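Local coordinates for protein GTPase subunit of restriction endonuclease (Thermococcus gammatolerans, PDB 6P0F) that probably recognises modified DNA through its N-terminal YTH-like domain, as part of a McrB-type GTP-dependent restriction endonuclease, at residues Glu140-Lys144 with Leu145-Pro149. Residues are numbered along the deposited sequence; the frame is centred on the assembly and turned at random.
Sequences EINSK and LGYNP
N142, buried in the last turn of helix 138-145, meets P149 and Y147 with the two ends of its amide and so bridges the turn that ends the helix. Its ND2 donates to P149 O at 3.0 Å along a nearly straight path (168°); the acceptor lies in the plane of the N142 amide, whereas the donor stands well above the carbonyl plane of P149. The other end of the amide, OD1, approaches Y147 CD2 obliquely at 3.6 Å, amide and ring planes being 85° apart. With CG beside its own backbone N (chi1 -85°), N142 directs the amide at the outgoing chain. One turn apart, the I141 and L145 side chains point the same way, with I141 CG2 4.0 Å from L145 CD1. The exit itself is a Schellman motif: Y147 N reaches back to N142 O (2.9 Å) and G146 N to S143 O (3.0 Å), while G146, lacking a side chain, takes up the positive phi that turns the chain out of the helix. Further out, Y74 OH on strand 70-76 hydrogen-bonds N142 OD1 and Y151 O takes a second bond from ND2, so both ends of the buried amide are engaged and its rotation is fixed. L145 also packs on Y74, V158 and V166, and R162 of helix 160-174 hydrogen-bonds L145 O.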
loop_
_atom_site.group_PDB
_atom_site.type_symbol
_atom_site.label_atom_id
_atom_site.label_comp_id
_atom_site.label_asym_id
_atom_site.label_seq_id
_atom_site.Cartn_x
_atom_site.Cartn_y
_atom_site.Cartn_z
ATOM N N GLU A 140 -3.750 -7.467 16.316
ATOM C CA GLU A 140 -5.019 -6.866 16.723
ATOM C C GLU A 140 -5.898 -6.562 15.511
ATOM O O GLU A 140 -7.115 -6.773 15.545
ATOM C CB GLU A 140 -4.780 -5.579 17.524
ATOM C CG GLU A 140 -4.101 -5.718 18.884
ATOM C CD GLU A 140 -3.626 -4.353 19.463
ATOM O OE1 GLU A 140 -2.759 -3.686 18.839
ATOM O OE2 GLU A 140 -4.122 -3.937 20.538
ATOM N N ILE A 141 -5.310 -6.029 14.434
ATOM C CA ILE A 141 -6.096 -5.770 13.228
ATOM C C ILE A 141 -6.601 -7.086 12.630
ATOM O O ILE A 141 -7.760 -7.193 12.213
ATOM C CB ILE A 141 -5.272 -4.970 12.202
ATOM C CG1 ILE A 141 -4.932 -3.596 12.779
ATOM C CG2 ILE A 141 -6.031 -4.855 10.897
ATOM C CD1 ILE A 141 -6.153 -2.758 13.164
ATOM N N ASN A 142 -5.732 -8.095 12.534
ATOM C CA ASN A 142 -6.191 -9.387 12.025
ATOM C C ASN A 142 -7.344 -9.926 12.860
ATOM O O ASN A 142 -8.333 -10.432 12.320
ATOM C CB ASN A 142 -5.046 -10.405 12.006
ATOM C CG ASN A 142 -4.209 -10.310 10.735
ATOM O OD1 ASN A 142 -4.707 -9.975 9.658
ATOM N ND2 ASN A 142 -2.938 -10.692 10.846
ATOM N N SER A 143 -7.224 -9.825 14.180
ATOM C CA SER A 143 -8.276 -10.310 15.072
ATOM C C SER A 143 -9.597 -9.624 14.776
ATOM O O SER A 143 -10.636 -10.286 14.638
ATOM C CB SER A 143 -7.842 -10.095 16.516
ATOM O OG SER A 143 -6.752 -10.972 16.796
ATOM N N LYS A 144 -9.576 -8.296 14.630
ATOM C CA LYS A 144 -10.810 -7.588 14.322
ATOM C C LYS A 144 -11.387 -8.044 12.985
ATOM O O LYS A 144 -12.614 -8.107 12.819
ATOM C CB LYS A 144 -10.563 -6.075 14.325
ATOM C CG LYS A 144 -11.828 -5.258 14.458
ATOM C CD LYS A 144 -12.624 -5.603 15.730
ATOM C CE LYS A 144 -13.594 -4.493 16.133
ATOM N NZ LYS A 144 -14.056 -4.640 17.553
ATOM N N LEU A 145 -10.528 -8.382 12.025
ATOM C CA LEU A 145 -10.977 -8.823 10.707
ATOM C C LEU A 145 -11.377 -10.298 10.672
ATOM O O LEU A 145 -11.861 -10.762 9.633
ATOM C CB LEU A 145 -9.884 -8.611 9.657
ATOM C CG LEU A 145 -9.665 -7.158 9.206
ATOM C CD1 LEU A 145 -8.381 -7.010 8.401
ATOM C CD2 LEU A 145 -10.840 -6.685 8.377
ATOM N N GLY A 146 -11.118 -11.048 11.737
ATOM C CA GLY A 146 -11.412 -12.471 11.755
ATOM C C GLY A 146 -10.359 -13.345 11.128
ATOM O O GLY A 146 -10.641 -14.503 10.798
ATOM N N TYR A 147 -9.161 -12.819 10.900
ATOM C CA TYR A 147 -8.043 -13.599 10.412
ATOM C C TYR A 147 -7.217 -14.121 11.585
ATOM O O TYR A 147 -7.270 -13.594 12.699
ATOM C CB TYR A 147 -7.152 -12.739 9.501
ATOM C CG TYR A 147 -7.738 -12.289 8.197
ATOM C CD1 TYR A 147 -8.345 -13.166 7.337
ATOM C CD2 TYR A 147 -7.577 -10.978 7.780
ATOM C CE1 TYR A 147 -8.807 -12.756 6.123
ATOM C CE2 TYR A 147 -8.057 -10.550 6.582
ATOM C CZ TYR A 147 -8.672 -11.421 5.760
ATOM O OH TYR A 147 -9.123 -10.984 4.550
ATOM N N ASN A 148 -6.431 -15.167 11.325
ATOM C CA ASN A 148 -5.473 -15.589 12.318
ATOM C C ASN A 148 -4.549 -14.442 12.659
ATOM O O ASN A 148 -4.198 -13.632 11.782
ATOM C CB ASN A 148 -4.665 -16.784 11.819
ATOM C CG ASN A 148 -5.497 -18.065 11.742
ATOM O OD1 ASN A 148 -6.682 -18.096 12.118
ATOM N ND2 ASN A 148 -4.880 -19.127 11.240
ATOM N N PRO A 149 -4.099 -14.355 13.907
ATOM C CA PRO A 149 -3.286 -13.213 14.332
ATOM C C PRO A 149 -2.048 -12.956 13.480
ATOM O O PRO A 149 -1.666 -11.800 13.313
ATOM C CB PRO A 149 -2.888 -13.580 15.766
ATOM C CG PRO A 149 -3.967 -14.516 16.242
ATOM C CD PRO A 149 -4.500 -15.227 15.038
#